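Conserved hypothetical secreted protein (Helicobacter pylori, PDB 4RNZ) is a cell shape-determining protein of the M23B metallopeptidase family that binds zinc and probably cleaves peptidoglycan as an endopeptidase. Local coordinates at residues A[59-69]-A[79-87]; A[229-240]-A[278-289]. All blocks are in the same frame, centred on the assembly; numbering follows the deposited sequence.

Contact 1: A[59-69]-A[79-87]; sequences LIPISQDLQIH and LDFIPIIFT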
loop_
_atom_site.group_PDB
_atom_site.type_symbol
_atom_site.label_atom_id
_atom_site.label_comp_id
_atom_site.label_asym_id
_atom_site.label_seq_id
_atom_site.Cartn_x
_atom_site.Cartn_y
_atom_site.Cartn_z
ATOM N N LEU A 59 17.920 5.202 -9.226
ATOM C CA LEU A 59 16.795 5.638 -8.440
ATOM C C LEU A 59 15.885 4.417 -8.285
ATOM O O LEU A 59 15.360 3.900 -9.280
ATOM C CB LEU A 59 16.060 6.788 -9.111
ATOM C CG LEU A 59 16.835 8.099 -9.281
ATOM C CD1 LEU A 59 16.018 9.057 -10.134
ATOM C CD2 LEU A 59 17.174 8.731 -7.937
ATOM N N ILE A 60 15.754 3.959 -7.045
ATOM C CA ILE A 60 15.080 2.709 -6.713
ATOM C C ILE A 60 14.018 2.987 -5.643
ATOM O O ILE A 60 14.343 3.328 -4.504
ATOM C CB ILE A 60 16.071 1.660 -6.184
ATOM C CG1 ILE A 60 17.182 1.378 -7.220
ATOM C CG2 ILE A 60 15.350 0.363 -5.839
ATOM C CD1 ILE A 60 18.401 0.670 -6.614
ATOM N N PRO A 61 12.735 2.878 -6.009
ATOM C CA PRO A 61 11.705 3.262 -5.054
ATOM C C PRO A 61 11.618 2.262 -3.916
ATOM O O PRO A 61 11.732 1.072 -4.163
ATOM C CB PRO A 61 10.414 3.195 -5.876
ATOM C CG PRO A 61 10.834 3.125 -7.299
ATOM C CD PRO A 61 12.172 2.477 -7.303
ATOM N N ILE A 62 11.447 2.751 -2.694
ATOM C CA ILE A 62 11.164 1.895 -1.548
ATOM C C ILE A 62 9.751 2.100 -0.992
ATOM O O ILE A 62 9.322 1.324 -0.164
ATOM C CB ILE A 62 12.212 1.990 -0.423
ATOM C CG1 ILE A 62 12.462 3.414 0.021
ATOM C CG2 ILE A 62 13.544 1.378 -0.860
ATOM C CD1 ILE A 62 13.514 3.480 1.109
ATOM N N SER A 63 9.058 3.156 -1.414
ATOM C CA SER A 63 7.646 3.348 -1.087
ATOM C C SER A 63 7.067 4.191 -2.210
ATOM O O SER A 63 7.735 4.415 -3.224
ATOM C CB SER A 63 7.479 4.057 0.260
ATOM O OG SER A 63 7.871 5.428 0.201
ATOM N N GLN A 64 5.844 4.673 -2.038
ATOM C CA GLN A 64 5.233 5.537 -3.043
ATOM C C GLN A 64 5.834 6.943 -3.035
ATOM O O GLN A 64 5.678 7.693 -3.998
ATOM C CB GLN A 64 3.716 5.626 -2.857
ATOM C CG GLN A 64 3.287 6.440 -1.646
ATOM C CD GLN A 64 3.187 5.616 -0.371
ATOM O OE1 GLN A 64 3.913 4.631 -0.176
ATOM N NE2 GLN A 64 2.292 6.022 0.508
ATOM N N ASP A 65 6.511 7.328 -1.962
ATOM C CA ASP A 65 7.131 8.642 -1.977
ATOM C C ASP A 65 8.568 8.723 -1.505
ATOM O O ASP A 65 9.081 9.822 -1.346
ATOM C CB ASP A 65 6.261 9.651 -1.253
ATOM C CG ASP A 65 6.000 9.266 0.149
ATOM O OD1 ASP A 65 6.943 8.788 0.795
ATOM O OD2 ASP A 65 4.844 9.433 0.588
ATOM N N LEU A 66 9.228 7.579 -1.343
ATOM C CA LEU A 66 10.643 7.550 -0.971
ATOM C C LEU A 66 11.418 6.590 -1.867
ATOM O O LEU A 66 10.934 5.493 -2.224
ATOM C CB LEU A 66 10.806 7.108 0.485
ATOM C CG LEU A 66 12.176 7.352 1.107
ATOM C CD1 LEU A 66 12.404 8.834 1.366
ATOM C CD2 LEU A 66 12.295 6.562 2.413
ATOM N N GLN A 67 12.635 6.996 -2.220
ATOM C CA GLN A 67 13.486 6.185 -3.082
ATOM C C GLN A 67 14.940 6.223 -2.656
ATOM O O GLN A 67 15.408 7.169 -2.052
ATOM C CB GLN A 67 13.387 6.622 -4.563
ATOM C CG GLN A 67 13.920 8.010 -4.893
ATOM C CD GLN A 67 13.495 8.517 -6.282
ATOM O OE1 GLN A 67 13.389 7.759 -7.241
ATOM N NE2 GLN A 67 13.261 9.813 -6.381
ATOM N N ILE A 68 15.657 5.167 -3.003
ATOM C CA ILE A 68 17.089 5.140 -2.815
ATOM C C ILE A 68 17.711 5.834 -4.014
ATOM O O ILE A 68 17.410 5.478 -5.149
ATOM C CB ILE A 68 17.599 3.695 -2.803
ATOM C CG1 ILE A 68 17.172 3.018 -1.505
ATOM C CG2 ILE A 68 19.120 3.631 -2.975
ATOM C CD1 ILE A 68 17.391 1.516 -1.536
ATOM N N HIS A 69 18.585 6.795 -3.750
ATOM C CA HIS A 69 19.420 7.391 -4.784
ATOM C C HIS A 69 20.876 6.981 -4.576
ATOM O O HIS A 69 21.498 7.368 -3.577
ATOM C CB HIS A 69 19.294 8.913 -4.718
ATOM C CG HIS A 69 20.061 9.641 -5.785
ATOM N ND1 HIS A 69 20.512 10.943 -5.628
ATOM C CD2 HIS A 69 20.464 9.249 -7.018
ATOM C CE1 HIS A 69 21.171 11.310 -6.714
ATOM N NE2 HIS A 69 21.134 10.312 -7.581
ATOM N N LEU A 79 24.860 6.916 -1.055
ATOM C CA LEU A 79 23.495 6.429 -1.053
ATOM C C LEU A 79 22.663 7.327 -0.193
ATOM O O LEU A 79 22.956 7.496 0.994
ATOM C CB LEU A 79 23.488 4.993 -0.543
ATOM C CG LEU A 79 22.216 4.194 -0.760
ATOM C CD1 LEU A 79 22.551 2.713 -0.854
ATOM C CD2 LEU A 79 21.206 4.507 0.338
ATOM N N ASP A 80 21.647 7.937 -0.801
ATOM C CA ASP A 80 20.716 8.782 -0.073
ATOM C C ASP A 80 19.327 8.176 -0.195
ATOM O O ASP A 80 19.036 7.490 -1.162
ATOM C CB ASP A 80 20.653 10.221 -0.631
ATOM C CG ASP A 80 21.958 10.969 -0.497
ATOM O OD1 ASP A 80 22.669 10.752 0.490
ATOM O OD2 ASP A 80 22.267 11.792 -1.383
ATOM N N PHE A 81 18.484 8.485 0.778
ATOM C CA PHE A 81 17.061 8.171 0.715
ATOM C C PHE A 81 16.397 9.495 0.435
ATOM O O PHE A 81 16.525 10.416 1.226
ATOM C CB PHE A 81 16.610 7.569 2.024
ATOM C CG PHE A 81 17.167 6.196 2.262
ATOM C CD1 PHE A 81 16.511 5.068 1.779
ATOM C CD2 PHE A 81 18.358 6.027 2.951
ATOM C CE1 PHE A 81 17.034 3.789 1.974
ATOM C CE2 PHE A 81 18.879 4.759 3.160
ATOM C CZ PHE A 81 18.222 3.639 2.667
ATOM N N ILE A 82 15.722 9.611 -0.708
ATOM C CA ILE A 82 15.183 10.898 -1.129
ATOM C C ILE A 82 13.720 10.813 -1.538
ATOM O O ILE A 82 13.245 9.726 -1.860
ATOM C CB ILE A 82 16.013 11.481 -2.297
ATOM C CG1 ILE A 82 15.900 10.610 -3.534
ATOM C CG2 ILE A 82 17.472 11.629 -1.885
ATOM C CD1 ILE A 82 16.484 11.253 -4.783
ATOM N N PRO A 83 13.012 11.961 -1.571
ATOM C CA PRO A 83 11.627 11.976 -2.074
ATOM C C PRO A 83 11.515 11.582 -3.545
ATOM O O PRO A 83 12.472 11.756 -4.310
ATOM C CB PRO A 83 11.201 13.439 -1.906
ATOM C CG PRO A 83 12.116 14.001 -0.885
ATOM C CD PRO A 83 13.413 13.273 -1.035
ATOM N N ILE A 84 10.368 11.017 -3.905
ATOM C CA ILE A 84 9.973 10.749 -5.274
ATOM C C ILE A 84 9.102 11.905 -5.729
ATOM O O ILE A 84 8.109 12.255 -5.071
ATOM C CB ILE A 84 9.161 9.451 -5.422
ATOM C CG1 ILE A 84 9.975 8.223 -4.982
ATOM C CG2 ILE A 84 8.753 9.243 -6.864
ATOM C CD1 ILE A 84 9.160 6.934 -4.953
ATOM N N ILE A 85 9.478 12.496 -6.858
ATOM C CA ILE A 85 8.691 13.559 -7.460
ATOM C C ILE A 85 7.704 12.911 -8.420
ATOM O O ILE A 85 8.069 12.119 -9.286
ATOM C CB ILE A 85 9.556 14.610 -8.207
ATOM C CG1 ILE A 85 10.559 15.265 -7.260
ATOM C CG2 ILE A 85 8.670 15.711 -8.785
ATOM C CD1 ILE A 85 11.656 16.040 -7.978
ATOM N N PHE A 86 6.429 13.242 -8.253
ATOM C CA PHE A 86 5.405 12.631 -9.079
ATOM C C PHE A 86 4.245 13.558 -9.355
ATOM O O PHE A 86 4.018 14.528 -8.622
ATOM C CB PHE A 86 4.890 11.335 -8.423
ATOM C CG PHE A 86 4.243 11.550 -7.082
ATOM C CD1 PHE A 86 2.901 11.914 -6.991
ATOM C CD2 PHE A 86 4.966 11.380 -5.907
ATOM C CE1 PHE A 86 2.311 12.120 -5.762
ATOM C CE2 PHE A 86 4.377 11.583 -4.667
ATOM C CZ PHE A 86 3.047 11.949 -4.591
ATOM N N THR A 87 3.515 13.222 -10.416
ATOM C CA THR A 87 2.289 13.915 -10.786
ATOM C C THR A 87 1.094 12.994 -10.491
ATOM O O THR A 87 1.181 11.773 -10.650
ATOM C CB THR A 87 2.331 14.329 -12.276
ATOM O OG1 THR A 87 3.401 15.265 -12.450
ATOM C CG2 THR A 87 1.060 15.017 -12.685
HETATM O O HOH W 1 11.783 11.591 -8.115
#

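Contact 2: A[229-240]-A[278-289]; sequences GSLIHSASDGRV and SFVKKGQIIGRV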
loop_
_atom_site.group_PDB
_atom_site.type_symbol
_atom_site.label_atom_id
_atom_site.label_comp_id
_atom_site.label_asym_id
_atom_site.label_seq_id
_atom_site.Cartn_x
_atom_site.Cartn_y
_atom_site.Cartn_z
ATOM N N GLY A 229 13.677 -14.298 21.958
ATOM C CA GLY A 229 12.879 -15.514 22.160
ATOM C C GLY A 229 11.395 -15.301 22.414
ATOM O O GLY A 229 10.622 -16.261 22.406
ATOM N N SER A 230 10.975 -14.055 22.626
ATOM C CA SER A 230 9.558 -13.764 22.856
ATOM C C SER A 230 8.678 -14.310 21.700
ATOM O O SER A 230 9.035 -14.222 20.520
ATOM C CB SER A 230 9.351 -12.247 23.004
ATOM O OG SER A 230 9.984 -11.715 24.146
ATOM N N LEU A 231 7.545 -14.901 22.044
ATOM C CA LEU A 231 6.638 -15.413 21.048
ATOM C C LEU A 231 6.028 -14.301 20.188
ATOM O O LEU A 231 5.609 -13.267 20.697
ATOM C CB LEU A 231 5.528 -16.217 21.691
ATOM C CG LEU A 231 5.992 -17.442 22.485
ATOM C CD1 LEU A 231 4.784 -18.271 22.873
ATOM C CD2 LEU A 231 6.987 -18.272 21.698
ATOM N N ILE A 232 5.976 -14.555 18.877
ATOM C CA ILE A 232 5.354 -13.657 17.913
ATOM C C ILE A 232 4.140 -14.375 17.359
ATOM O O ILE A 232 4.226 -15.533 16.915
ATOM C CB ILE A 232 6.312 -13.295 16.756
ATOM C CG1 ILE A 232 7.585 -12.630 17.318
ATOM C CG2 ILE A 232 5.623 -12.356 15.760
ATOM C CD1 ILE A 232 8.725 -12.548 16.326
ATOM N N HIS A 233 3.007 -13.687 17.436
ATOM C CA HIS A 233 1.727 -14.194 17.018
ATOM C C HIS A 233 1.213 -13.358 15.858
ATOM O O HIS A 233 1.352 -12.131 15.861
ATOM C CB HIS A 233 0.721 -14.092 18.161
ATOM C CG HIS A 233 1.066 -14.925 19.356
ATOM N ND1 HIS A 233 0.345 -16.043 19.709
ATOM C CD2 HIS A 233 2.044 -14.797 20.283
ATOM C CE1 HIS A 233 0.882 -16.585 20.791
ATOM N NE2 HIS A 233 1.905 -15.840 21.167
ATOM N N SER A 234 0.583 -14.000 14.888
ATOM C CA SER A 234 0.011 -13.279 13.741
ATOM C C SER A 234 -1.058 -12.292 14.184
ATOM O O SER A 234 -1.982 -12.647 14.909
ATOM C CB SER A 234 -0.623 -14.256 12.736
ATOM O OG SER A 234 -1.165 -13.549 11.629
ATOM N N ALA A 235 -0.956 -11.058 13.711
ATOM C CA ALA A 235 -1.926 -10.028 14.058
ATOM C C ALA A 235 -3.250 -10.231 13.361
ATOM O O ALA A 235 -4.221 -9.538 13.694
ATOM C CB ALA A 235 -1.388 -8.667 13.698
ATOM N N SER A 236 -3.280 -11.147 12.377
ATOM C CA SER A 236 -4.460 -11.388 11.568
ATOM C C SER A 236 -4.476 -12.802 10.986
ATOM O O SER A 236 -3.484 -13.535 11.038
ATOM C CB SER A 236 -4.499 -10.422 10.382
ATOM O OG SER A 236 -3.471 -10.748 9.450
ATOM N N ASP A 237 -5.613 -13.149 10.410
ATOM C CA ASP A 237 -5.692 -14.278 9.511
ATOM C C ASP A 237 -4.900 -13.914 8.290
ATOM O O ASP A 237 -4.679 -12.723 8.011
ATOM C CB ASP A 237 -7.119 -14.549 9.039
ATOM C CG ASP A 237 -8.018 -15.109 10.122
ATOM O OD1 ASP A 237 -7.563 -15.357 11.269
ATOM O OD2 ASP A 237 -9.195 -15.299 9.793
ATOM N N GLY A 238 -4.500 -14.932 7.537
ATOM C CA GLY A 238 -3.952 -14.689 6.207
ATOM C C GLY A 238 -3.162 -15.847 5.673
ATOM O O GLY A 238 -3.226 -16.960 6.205
ATOM N N ARG A 239 -2.393 -15.566 4.626
ATOM C CA ARG A 239 -1.557 -16.582 3.977
ATOM C C ARG A 239 -0.119 -16.118 3.899
ATOM O O ARG A 239 0.153 -14.973 3.523
ATOM C CB ARG A 239 -2.071 -16.889 2.564
ATOM C CG ARG A 239 -1.497 -18.181 2.007
ATOM C CD ARG A 239 -2.118 -18.551 0.670
ATOM N NE ARG A 239 -1.622 -19.846 0.190
ATOM C CZ ARG A 239 -1.993 -20.416 -0.958
ATOM N NH1 ARG A 239 -2.879 -19.817 -1.747
ATOM N NH2 ARG A 239 -1.486 -21.595 -1.316
ATOM N N VAL A 240 0.802 -17.000 4.253
ATOM C CA VAL A 240 2.216 -16.673 4.209
ATOM C C VAL A 240 2.654 -16.506 2.758
ATOM O O VAL A 240 2.443 -17.387 1.955
ATOM C CB VAL A 240 3.074 -17.763 4.855
ATOM C CG1 VAL A 240 4.565 -17.431 4.746
ATOM C CG2 VAL A 240 2.696 -17.915 6.307
ATOM N N SER A 278 1.351 -21.286 3.720
ATOM C CA SER A 278 0.578 -21.698 4.907
ATOM C C SER A 278 -0.537 -20.700 5.150
ATOM O O SER A 278 -0.322 -19.502 5.033
ATOM C CB SER A 278 1.426 -21.745 6.176
ATOM O OG SER A 278 2.414 -22.762 6.141
ATOM N N PHE A 279 -1.725 -21.199 5.460
ATOM C CA PHE A 279 -2.776 -20.348 5.981
ATOM C C PHE A 279 -2.568 -20.212 7.488
ATOM O O PHE A 279 -2.325 -21.219 8.165
ATOM C CB PHE A 279 -4.147 -20.912 5.652
ATOM C CG PHE A 279 -4.515 -20.755 4.209
ATOM C CD1 PHE A 279 -3.970 -21.596 3.244
ATOM C CD2 PHE A 279 -5.376 -19.745 3.808
ATOM C CE1 PHE A 279 -4.300 -21.446 1.908
ATOM C CE2 PHE A 279 -5.712 -19.590 2.473
ATOM C CZ PHE A 279 -5.168 -20.436 1.522
ATOM N N VAL A 280 -2.612 -18.975 7.989
ATOM C CA VAL A 280 -2.479 -18.699 9.434
ATOM C C VAL A 280 -3.711 -18.030 10.017
ATOM O O VAL A 280 -4.461 -17.356 9.311
ATOM C CB VAL A 280 -1.265 -17.803 9.756
ATOM C CG1 VAL A 280 0.012 -18.359 9.119
ATOM C CG2 VAL A 280 -1.510 -16.373 9.309
ATOM N N LYS A 281 -3.906 -18.194 11.329
ATOM C CA LYS A 281 -5.032 -17.571 11.995
ATOM C C LYS A 281 -4.528 -16.458 12.873
ATOM O O LYS A 281 -3.412 -16.525 13.382
ATOM C CB LYS A 281 -5.776 -18.587 12.853
ATOM C CG LYS A 281 -6.709 -19.481 12.067
ATOM C CD LYS A 281 -7.639 -20.203 13.031
ATOM C CE LYS A 281 -8.441 -21.287 12.333
ATOM N NZ LYS A 281 -9.306 -20.701 11.269
ATOM N N LYS A 282 -5.358 -15.442 13.057
ATOM C CA LYS A 282 -5.056 -14.421 14.009
ATOM C C LYS A 282 -4.756 -15.103 15.347
ATOM O O LYS A 282 -5.511 -15.977 15.771
ATOM C CB LYS A 282 -6.223 -13.446 14.138
ATOM C CG LYS A 282 -5.956 -12.345 15.148
ATOM C CD LYS A 282 -6.780 -11.095 14.896
ATOM C CE LYS A 282 -8.130 -11.193 15.552
ATOM N NZ LYS A 282 -8.804 -9.864 15.485
ATOM N N GLY A 283 -3.630 -14.746 15.965
ATOM C CA GLY A 283 -3.234 -15.284 17.267
ATOM C C GLY A 283 -2.322 -16.480 17.198
ATOM O O GLY A 283 -1.809 -16.941 18.212
ATOM N N GLN A 284 -2.119 -17.011 16.004
ATOM C CA GLN A 284 -1.273 -18.183 15.845
ATOM C C GLN A 284 0.183 -17.790 15.993
ATOM O O GLN A 284 0.594 -16.764 15.459
ATOM C CB GLN A 284 -1.510 -18.745 14.460
ATOM C CG GLN A 284 -0.722 -19.993 14.097
ATOM C CD GLN A 284 -1.173 -20.518 12.761
ATOM O OE1 GLN A 284 -2.302 -20.312 12.355
ATOM N NE2 GLN A 284 -0.313 -21.216 12.091
ATOM N N ILE A 285 0.972 -18.616 16.680
ATOM C CA ILE A 285 2.413 -18.362 16.850
ATOM C C ILE A 285 3.100 -18.538 15.488
ATOM O O ILE A 285 2.912 -19.545 14.848
ATOM C CB ILE A 285 3.058 -19.337 17.877
ATOM C CG1 ILE A 285 2.483 -19.100 19.286
ATOM C CG2 ILE A 285 4.569 -19.130 17.952
ATOM C CD1 ILE A 285 2.682 -20.236 20.265
ATOM N N ILE A 286 3.878 -17.551 15.057
ATOM C CA ILE A 286 4.605 -17.642 13.795
ATOM C C ILE A 286 6.123 -17.615 13.967
ATOM O O ILE A 286 6.857 -17.814 12.995
ATOM C CB ILE A 286 4.140 -16.552 12.797
ATOM C CG1 ILE A 286 4.280 -15.142 13.383
ATOM C CG2 ILE A 286 2.690 -16.779 12.428
ATOM C CD1 ILE A 286 3.974 -14.055 12.358
ATOM N N GLY A 287 6.599 -17.448 15.198
ATOM C CA GLY A 287 8.023 -17.422 15.453
ATOM C C GLY A 287 8.394 -16.774 16.776
ATOM O O GLY A 287 7.577 -16.680 17.695
ATOM N N ARG A 288 9.625 -16.295 16.843
ATOM C CA ARG A 288 10.190 -15.770 18.048
ATOM C C ARG A 288 11.044 -14.588 17.711
ATOM O O ARG A 288 11.723 -14.578 16.668
ATOM C CB ARG A 288 11.075 -16.829 18.718
ATOM C CG ARG A 288 10.349 -18.013 19.327
ATOM C CD ARG A 288 11.392 -18.973 19.916
ATOM N NE ARG A 288 10.792 -20.094 20.626
ATOM C CZ ARG A 288 10.461 -20.086 21.920
ATOM N NH1 ARG A 288 10.656 -19.014 22.675
ATOM N NH2 ARG A 288 9.935 -21.158 22.461
ATOM N N VAL A 289 11.067 -13.619 18.616
ATOM C CA VAL A 289 11.861 -12.411 18.452
ATOM C C VAL A 289 13.357 -12.722 18.405
ATOM O O VAL A 289 13.864 -13.560 19.165
ATOM C CB VAL A 289 11.618 -11.434 19.623
ATOM C CG1 VAL A 289 12.600 -10.277 19.617
ATOM C CG2 VAL A 289 10.197 -10.904 19.593
#

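Contact 1: A[59-69]-A[79-87]
Gln67 and Ile82 form a hydrogen-bonded antiparallel pair, linked by Gln67 N to Ile82 O and Ile82 N to Gln67 O, each 2.8 Å. Their side chains share a face of the sheet, where Gln67 CG lies 3.5 Å from Ile82 CG1. With CG held between the backbone N and the carbonyl carbon (chi1 66°), the extended Gln67 chain stands steeply to the partner strand, and its NE2 gives a 2.9 Å bond to Pro83 O, tilted from the carbonyl plane. The same NE2 and the backbone N of Ile85 donate to one water, which extends the link past the end of the strand.

On the other face, Ile68 and Phe81 lie side by side, and Ile62 CD1 meets the ring edge at Phe81 CD1 (3.5 Å). Ile84 CD1 fills the bend of residues 61-66, 3.4 Å from Ser63 O, while Ile84 N donates to Asp65 O from above its carbonyl plane.

Arg146 hydrogen-bonds Gln67 OE1, and Arg208 forms a salt bridge with Asp65 OD2. The hairpin of strands 66-73 and 76-83 closes one side of the five-stranded N-terminal sheet, with helix 30-36 packed on Phe81 and Ile62 and strand 136-146 against Ile84.

Contact 2: A[229-240]-A[278-289]
His233 and Ile285 lie side by side and point the same way, with Ile285 CG1 3.3 Å from His233 CE1 and Ile285 CA over one face of the imidazole. The ring's rotation is fixed by a nearly straight bond from ND1 to Gly283 O (2.8 Å, 174°). That oxygen lies in the ring plane, although ND1 stands above the carbonyl plane. On the same face of the sheet, Leu231 CD1 touches Ile285 CD1 and its other branch, CD2, sits over the centre of the Arg288 guanidinium. Arg288 is extended from CG to NE and then turns at chi4 (-88°), which brings NH1 to a lone pair of Gly229 O at 2.8 Å.

On the opposite face Ile232 packs against apolar neighbours: it crosses both Ile286 and Val289 at about right angles, using CG2 for the first and CG1 for the second, while its CD1 presses on the backbone at Val289 N (3.4 Å).

Farther along, Arg239 stretches out with CG anti to the backbone N and lays CD over the Phe279 ring, 4.0 Å from the centroid, in a CH-pi contact. The guanidinium follows with its plane 23° from that of the ring, and NE donates a hydrogen bond to Gly277 O. Asp237 OD1 receives Lys282 N through its anti lone pair (2.8 Å), holding the start of the type II turn Lys281-Gln284 against the other segment.

Ile286 and Gly287 both face Ile232, whose carbonyl accepts from Ile286 N and, weakly, from Gly287 N. This classic beta bulge shifts the register within an otherwise antiparallel pairing, in the beta-rich M23 peptidase domain that carries the zinc ligands His219, Asp223 and His301.

How the contacts relate
Contact 1 closes before contact 2 opens along the chain, and the two share no sheet: 59-69 with 79-87 belongs to the five-stranded N-terminal sheet, whereas 229-240 with 278-289 spans two sheets of the M23 peptidase region. Their centres are 31 Å apart and their nearest atoms about 19 Å, without touching. The zinc site relates them. The side chains of Ile62 in contact 1 and Val289 in contact 2 are each about 12 Å from the zinc ion, which is bound by Glu34 of the N-terminal region together with His219, Asp223 and His301. The N-terminal region thus supplies a ligand to the peptidase metal, an arrangement consistent with a latent, self-blocked enzyme.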